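Local coordinates for tumor necrosis factor receptor superfamily member 16 (Rattus norvegicus, PDB 1SG1), which binds nerve growth factor and probably other neurotrophins through its elongated, cysteine-rich extracellular region, as a low-affinity receptor of the TNF receptor superfamily, at residues Leu8-His11 with Ser12-Cys16; Gln27-Ala31 with Asn32-Cys36; Phe108-Asp112 with Lys113-Val117. One frame throughout, in Å; residues are numbered along the deposited sequence.

Contact 1 (Leu8-His11 with Ser12-Cys16); sequences LYTH and SGECC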
loop_
_atom_site.group_PDB
_atom_site.type_symbol
_atom_site.label_atom_id
_atom_site.label_comp_id
_atom_site.label_asym_id
_atom_site.label_seq_id
_atom_site.Cartn_x
_atom_site.Cartn_y
_atom_site.Cartn_z
ATOM N N LEU C 8 26.717 -23.387 -20.422
ATOM C CA LEU C 8 27.703 -22.473 -20.999
ATOM C C LEU C 8 29.097 -22.852 -20.541
ATOM O O LEU C 8 29.331 -23.150 -19.373
ATOM C CB LEU C 8 27.395 -21.027 -20.615
ATOM C CG LEU C 8 26.340 -20.380 -21.514
ATOM C CD1 LEU C 8 25.913 -19.030 -20.945
ATOM C CD2 LEU C 8 26.911 -20.234 -22.925
ATOM N N TYR C 9 30.033 -22.836 -21.477
ATOM C CA TYR C 9 31.389 -23.240 -21.160
ATOM C C TYR C 9 32.437 -22.206 -21.450
ATOM O O TYR C 9 32.304 -21.387 -22.358
ATOM C CB TYR C 9 31.704 -24.529 -21.909
ATOM C CG TYR C 9 30.760 -25.634 -21.527
ATOM C CD1 TYR C 9 31.003 -26.426 -20.404
ATOM C CD2 TYR C 9 29.585 -25.850 -22.249
ATOM C CE1 TYR C 9 30.099 -27.405 -20.010
ATOM C CE2 TYR C 9 28.678 -26.821 -21.867
ATOM C CZ TYR C 9 28.938 -27.595 -20.749
ATOM O OH TYR C 9 28.047 -28.563 -20.372
ATOM N N THR C 10 33.484 -22.235 -20.646
ATOM C CA THR C 10 34.572 -21.307 -20.845
ATOM C C THR C 10 35.427 -21.919 -21.939
ATOM O O THR C 10 35.216 -23.070 -22.315
ATOM C CB THR C 10 35.403 -21.146 -19.581
ATOM O OG1 THR C 10 36.304 -20.045 -19.763
ATOM C CG2 THR C 10 36.188 -22.426 -19.289
ATOM N N HIS C 11 36.388 -21.160 -22.450
ATOM C CA HIS C 11 37.247 -21.659 -23.516
ATOM C C HIS C 11 37.964 -22.981 -23.244
ATOM O O HIS C 11 38.571 -23.542 -24.151
ATOM C CB HIS C 11 38.276 -20.597 -23.907
ATOM C CG HIS C 11 37.723 -19.516 -24.781
ATOM N ND1 HIS C 11 38.504 -18.518 -25.315
ATOM C CD2 HIS C 11 36.457 -19.271 -25.201
ATOM C CE1 HIS C 11 37.746 -17.701 -26.027
ATOM N NE2 HIS C 11 36.501 -18.136 -25.972
ATOM N N SER C 12 37.890 -23.492 -22.019
ATOM C CA SER C 12 38.565 -24.745 -21.704
ATOM C C SER C 12 37.692 -25.832 -21.076
ATOM O O SER C 12 38.195 -26.718 -20.375
ATOM C CB SER C 12 39.768 -24.477 -20.800
ATOM O OG SER C 12 39.360 -23.889 -19.584
ATOM N N GLY C 13 36.388 -25.771 -21.321
ATOM C CA GLY C 13 35.512 -26.790 -20.778
ATOM C C GLY C 13 34.971 -26.558 -19.382
ATOM O O GLY C 13 34.404 -27.476 -18.784
ATOM N N GLU C 14 35.198 -25.353 -18.849
ATOM C CA GLU C 14 34.648 -25.084 -17.524
ATOM C C GLU C 14 33.236 -24.549 -17.674
ATOM O O GLU C 14 32.968 -23.694 -18.520
ATOM C CB GLU C 14 35.480 -24.060 -16.757
ATOM C CG GLU C 14 36.778 -24.593 -16.195
ATOM C CD GLU C 14 37.870 -24.693 -17.235
ATOM O OE1 GLU C 14 37.698 -25.450 -18.215
ATOM O OE2 GLU C 14 38.907 -24.010 -17.072
ATOM N N CYS C 15 32.334 -25.066 -16.849
ATOM C CA CYS C 15 30.943 -24.640 -16.874
ATOM C C CYS C 15 30.854 -23.256 -16.249
ATOM O O CYS C 15 30.959 -23.105 -15.032
ATOM C CB CYS C 15 30.066 -25.629 -16.099
ATOM S SG CYS C 15 28.290 -25.234 -16.028
ATOM N N CYS C 16 30.677 -22.249 -17.095
ATOM C CA CYS C 16 30.574 -20.873 -16.643
ATOM C C CYS C 16 29.707 -20.773 -15.397
ATOM O O CYS C 16 28.683 -21.447 -15.287
ATOM C CB CYS C 16 29.962 -20.025 -17.751
ATOM S SG CYS C 16 31.045 -19.935 -19.210
#
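Leu8-His11 and Ser12-Cys16 form one local hairpin-like loop near the N-terminal end of the receptor, closed by a type I beta turn from Thr10 to Gly13 and by a single backbone bridge between Tyr9 and Cys15. The turn bond runs from Gly13 N to Thr10 O (3.1 Å). Next comes a short bond from Thr10 N to Glu14 O (2.6 Å), and then Cys16 N reaches Leu8 O (2.8 Å). Glu14 O also takes a CA-H...O contact from Tyr9 CA (3.1 Å). Thr10 turns its CG2 across the loop against Glu14 CB, the two side chains slanting past each other. With OG1 anti to the backbone N (chi1 -170°), the hydroxyl of Thr10 is directed instead to Gly30 O, in the loop between strands 23-27 and 35-38. The Tyr9 ring presents the edge carrying CD1 to Gly13 O (3.9 Å), while its CE1 lies near Cys15 CB. Leu8 CB packs on Cys16 CB at 4.0 Å. Disulfides Cys15-Cys4 and Cys16-Cys29 tie adjacent residues to two different parts of the chain. The loop is therefore held by main-chain bonds and covalent sulfur links, with little apolar packing, as expected of a small cysteine-rich module.

Contact 2 (Gln27-Ala31 with Asn32-Cys36); sequences QPCGA and NQTVC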
loop_
_atom_site.group_PDB
_atom_site.type_symbol
_atom_site.label_atom_id
_atom_site.label_comp_id
_atom_site.label_asym_id
_atom_site.label_seq_id
_atom_site.Cartn_x
_atom_site.Cartn_y
_atom_site.Cartn_z
ATOM N N GLN C 27 30.857 -8.980 -17.307
ATOM C CA GLN C 27 31.473 -9.368 -18.569
ATOM C C GLN C 27 31.254 -10.855 -18.857
ATOM O O GLN C 27 31.608 -11.716 -18.050
ATOM C CB GLN C 27 32.963 -9.033 -18.535
ATOM C CG GLN C 27 33.753 -9.474 -19.749
ATOM C CD GLN C 27 35.231 -9.224 -19.567
ATOM O OE1 GLN C 27 35.687 -8.076 -19.573
ATOM N NE2 GLN C 27 35.990 -10.298 -19.383
ATOM N N PRO C 28 30.672 -11.165 -20.028
ATOM C CA PRO C 28 30.359 -12.519 -20.495
ATOM C C PRO C 28 31.508 -13.509 -20.510
ATOM O O PRO C 28 32.595 -13.215 -21.015
ATOM C CB PRO C 28 29.778 -12.280 -21.888
ATOM C CG PRO C 28 30.459 -11.032 -22.329
ATOM C CD PRO C 28 30.426 -10.178 -21.096
ATOM N N CYS C 29 31.233 -14.736 -19.987
ATOM C CA CYS C 29 32.242 -15.774 -19.938
ATOM C C CYS C 29 32.654 -16.192 -21.346
ATOM O O CYS C 29 31.832 -16.608 -22.164
ATOM C CB CYS C 29 31.750 -16.986 -19.148
ATOM S SG CYS C 29 30.626 -18.121 -20.024
ATOM N N GLY C 30 33.946 -16.036 -21.609
ATOM C CA GLY C 30 34.541 -16.404 -22.883
ATOM C C GLY C 30 35.884 -17.014 -22.518
ATOM O O GLY C 30 35.962 -18.160 -22.050
ATOM N N ALA C 31 36.941 -16.231 -22.672
ATOM C CA ALA C 31 38.261 -16.712 -22.323
ATOM C C ALA C 31 38.318 -17.065 -20.826
ATOM O O ALA C 31 39.071 -17.951 -20.415
ATOM C CB ALA C 31 39.297 -15.661 -22.659
ATOM N N ASN C 32 37.502 -16.392 -20.018
ATOM C CA ASN C 32 37.510 -16.626 -18.577
ATOM C C ASN C 32 36.130 -16.985 -17.997
ATOM O O ASN C 32 35.120 -16.977 -18.698
ATOM C CB ASN C 32 38.088 -15.382 -17.872
ATOM C CG ASN C 32 39.396 -14.886 -18.513
ATOM O OD1 ASN C 32 40.492 -15.285 -18.116
ATOM N ND2 ASN C 32 39.274 -14.019 -19.515
ATOM N N GLN C 33 36.121 -17.290 -16.703
ATOM C CA GLN C 33 34.931 -17.696 -15.945
ATOM C C GLN C 33 33.586 -17.000 -16.173
ATOM O O GLN C 33 32.736 -17.527 -16.882
ATOM C CB GLN C 33 35.239 -17.647 -14.447
ATOM C CG GLN C 33 35.398 -19.005 -13.784
ATOM C CD GLN C 33 34.217 -19.928 -14.036
ATOM O OE1 GLN C 33 33.076 -19.479 -14.175
ATOM N NE2 GLN C 33 34.484 -21.232 -14.083
ATOM N N THR C 34 33.391 -15.860 -15.508
ATOM C CA THR C 34 32.179 -15.027 -15.567
ATOM C C THR C 34 32.357 -13.961 -14.510
ATOM O O THR C 34 32.701 -14.281 -13.368
ATOM C CB THR C 34 30.888 -15.743 -15.137
ATOM O OG1 THR C 34 30.606 -16.824 -16.019
ATOM C CG2 THR C 34 29.709 -14.769 -15.168
ATOM N N VAL C 35 32.110 -12.707 -14.862
ATOM C CA VAL C 35 32.229 -11.647 -13.876
ATOM C C VAL C 35 30.861 -11.044 -13.538
ATOM O O VAL C 35 30.190 -10.442 -14.380
ATOM C CB VAL C 35 33.246 -10.563 -14.335
ATOM C CG1 VAL C 35 32.965 -10.162 -15.740
ATOM C CG2 VAL C 35 33.206 -9.359 -13.401
ATOM N N CYS C 36 30.459 -11.247 -12.285
ATOM C CA CYS C 36 29.186 -10.757 -11.758
ATOM C C CYS C 36 29.365 -9.587 -10.796
ATOM O O CYS C 36 30.213 -9.628 -9.902
ATOM C CB CYS C 36 28.474 -11.864 -10.981
ATOM S SG CYS C 36 28.201 -13.423 -11.876
#
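An irregular antiparallel hairpin links strand 23-27 to strand 35-38, the two-stranded sheet of the N-terminal cysteine-rich module. At its open end Gln27 and Val35 form a hydrogen-bonded pair, though both bonds are weak: Val35 N lies 3.4 Å from Gln27 O, and the return bond from Gln27 N to Val35 O is likewise weak, its donor less surely placed. Their side chains share one face of the sheet and slant across each other. Towards the bend, Gly30 N makes a weak, bent bond to Asn32 O (3.3 Å, 122° at the hydrogen), and the same oxygen receives a CA-H...O contact from Cys29 CA (3.4 Å). Thr34 holds its hydroxyl anti to its own carbonyl carbon (chi1 -63°), on the Cys29 side of the hairpin, where OG1 hydrogen-bonds to Lys17 O. At the tip, Asn32 lays the ND2 side of its amide near Ala31 CB (3.5 Å). Disulfides from Cys29 and Cys36, the latter to Cys19, carry the hairpin into its surroundings. Gln33 OE1 accepts from Lys17 N, so the loop leading into strand 23-27 lies against the turn just before strand 35-38, while Gly30 pairs with His11 of the preceding loop.

Contact 3 (Phe108-Asp112 with Lys113-Val117); sequences FSCQD and KQNTV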
loop_
_atom_site.group_PDB
_atom_site.type_symbol
_atom_site.label_atom_id
_atom_site.label_comp_id
_atom_site.label_asym_id
_atom_site.label_seq_id
_atom_site.Cartn_x
_atom_site.Cartn_y
_atom_site.Cartn_z
ATOM N N PHE C 108 -18.718 0.134 -8.225
ATOM C CA PHE C 108 -17.415 -0.482 -8.268
ATOM C C PHE C 108 -16.351 0.590 -8.424
ATOM O O PHE C 108 -16.402 1.420 -9.342
ATOM C CB PHE C 108 -17.369 -1.496 -9.411
ATOM C CG PHE C 108 -18.184 -2.740 -9.149
ATOM C CD1 PHE C 108 -19.121 -3.195 -10.081
ATOM C CD2 PHE C 108 -17.996 -3.481 -7.979
ATOM C CE1 PHE C 108 -19.856 -4.369 -9.854
ATOM C CE2 PHE C 108 -18.731 -4.660 -7.745
ATOM C CZ PHE C 108 -19.659 -5.098 -8.689
ATOM N N SER C 109 -15.399 0.581 -7.502
ATOM C CA SER C 109 -14.315 1.544 -7.517
ATOM C C SER C 109 -13.443 1.521 -8.775
ATOM O O SER C 109 -13.235 0.481 -9.402
ATOM C CB SER C 109 -13.431 1.346 -6.289
ATOM O OG SER C 109 -13.725 2.322 -5.310
ATOM N N CYS C 110 -12.938 2.697 -9.124
ATOM C CA CYS C 110 -12.071 2.879 -10.280
ATOM C C CYS C 110 -10.617 2.672 -9.881
ATOM O O CYS C 110 -9.995 3.559 -9.310
ATOM C CB CYS C 110 -12.228 4.284 -10.846
ATOM S SG CYS C 110 -11.205 4.599 -12.313
ATOM N N GLN C 111 -10.100 1.493 -10.210
ATOM C CA GLN C 111 -8.742 1.106 -9.891
ATOM C C GLN C 111 -8.115 0.397 -11.080
ATOM O O GLN C 111 -8.760 -0.425 -11.734
ATOM C CB GLN C 111 -8.733 0.157 -8.690
ATOM C CG GLN C 111 -9.795 0.437 -7.652
ATOM C CD GLN C 111 -9.567 -0.367 -6.396
ATOM O OE1 GLN C 111 -9.286 -1.566 -6.462
ATOM N NE2 GLN C 111 -9.687 0.283 -5.234
ATOM N N ASP C 112 -6.840 0.710 -11.306
ATOM C CA ASP C 112 -6.008 0.183 -12.392
ATOM C C ASP C 112 -6.684 -0.109 -13.730
ATOM O O ASP C 112 -6.935 0.806 -14.509
ATOM C CB ASP C 112 -5.206 -1.041 -11.930
ATOM C CG ASP C 112 -6.045 -2.051 -11.212
ATOM O OD1 ASP C 112 -6.099 -1.975 -9.963
ATOM O OD2 ASP C 112 -6.647 -2.910 -11.901
ATOM N N LYS C 113 -6.965 -1.375 -14.012
ATOM C CA LYS C 113 -7.594 -1.751 -15.276
ATOM C C LYS C 113 -9.104 -1.532 -15.282
ATOM O O LYS C 113 -9.759 -1.673 -16.298
ATOM C CB LYS C 113 -7.297 -3.222 -15.536
ATOM C CG LYS C 113 -7.592 -4.114 -14.319
ATOM C CD LYS C 113 -9.090 -4.366 -14.099
ATOM C CE LYS C 113 -9.314 -5.391 -12.997
ATOM N NZ LYS C 113 -10.749 -5.756 -12.852
ATOM N N GLN C 114 -9.634 -1.180 -14.121
ATOM C CA GLN C 114 -11.061 -0.990 -13.925
ATOM C C GLN C 114 -11.548 0.455 -13.882
ATOM O O GLN C 114 -11.163 1.216 -12.995
ATOM C CB GLN C 114 -11.459 -1.675 -12.617
ATOM C CG GLN C 114 -12.930 -1.572 -12.275
ATOM C CD GLN C 114 -13.802 -2.363 -13.221
ATOM O OE1 GLN C 114 -13.662 -3.584 -13.343
ATOM N NE2 GLN C 114 -14.715 -1.672 -13.896
ATOM N N ASN C 115 -12.392 0.839 -14.833
ATOM C CA ASN C 115 -12.949 2.181 -14.801
ATOM C C ASN C 115 -14.162 2.098 -13.876
ATOM O O ASN C 115 -14.765 1.034 -13.706
ATOM C CB ASN C 115 -13.375 2.648 -16.199
ATOM C CG ASN C 115 -14.059 4.014 -16.188
ATOM O OD1 ASN C 115 -13.731 4.896 -15.400
ATOM N ND2 ASN C 115 -15.001 4.195 -17.083
ATOM N N THR C 116 -14.479 3.235 -13.262
ATOM C CA THR C 116 -15.614 3.403 -12.364
ATOM C C THR C 116 -16.903 2.800 -12.899
ATOM O O THR C 116 -17.306 3.103 -14.023
ATOM C CB THR C 116 -15.921 4.886 -12.162
ATOM O OG1 THR C 116 -14.732 5.579 -11.792
ATOM C CG2 THR C 116 -16.981 5.076 -11.094
ATOM N N VAL C 117 -17.543 1.958 -12.089
ATOM C CA VAL C 117 -18.847 1.383 -12.437
ATOM C C VAL C 117 -19.902 2.154 -11.637
ATOM O O VAL C 117 -19.979 2.010 -10.408
ATOM C CB VAL C 117 -18.982 -0.075 -12.021
ATOM C CG1 VAL C 117 -20.412 -0.543 -12.285
ATOM C CG2 VAL C 117 -17.994 -0.931 -12.774
#
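Phe108 and Val117 meet side by side, pointing the same way, at the mouth of a tight hairpin. Phe108 CB lies 3.4 Å from Val117 CB, and that valine carbon sits in the plane of the phenyl ring, at its edge beside CD1, so the ring does not stack on the valine. Two backbone bonds hold the pair, Phe108 N to Val117 O (3.1 Å) and Val117 N to Phe108 O (3.0 Å).

At the other end a type II' beta turn from Gln111 to Gln114 reverses the chain, closed by Gln114 N to Gln111 O at 2.7 Å. Asp112, at the first corner of the turn, curls its carboxylate to the N-H of the next residue: its CG stands between the backbone N and carbonyl carbon (chi1 48°), which brings OD2 to Lys113 N (2.6 Å), the donor meeting the anti side of the carboxylate some way out of its plane. The aliphatic part of Lys113 runs alongside, CG close to OD2, while the ammonium NZ remains 5.1 Å from that oxygen. Gln114 bends at chi2 and donates from NE2 to Asn115 O (2.7 Å), with the acceptor in the amide plane.

Between the two ends, Cys110 CA makes a CA-H...O contact with Gln114 O, and Cys110 CB packs against Thr116 OG1. Farther out, Cys110 is disulfide-bonded to Cys97, Ser98 bonds to both Asn115 OD1 and Thr116 OG1, and the aromatic Tyr86 touches Cys110 and Asn115. Phe108 also packs on the backbone of the other protein's chain, and Lys113 touches Glu89. Polar bonds thus define the turn; the lysine charge, not in direct contact with the Asp112 carboxylate, may add modestly to its stability at longer range.

In the fold
Contacts 1 and 2 belong to the same N-terminal module, their centres about 9 Å apart, and one covalent and one polar link join them. Contact 3 is separate, its nearest atoms about 37 Å from contact 1 and 35 Å from contact 2, within a later cysteine-rich region nearer the middle of the elongated chain. Contact 1 is partly buried, whereas the other two lie at the surface. All three reverse the chain beside disulfide cysteines, with assigned beta turns in contacts 1 and 3 alone. The strand-end bonds are long and weak in contact 2 and shorter in contact 3, which also adds carboxylate and amide side-chain bonds.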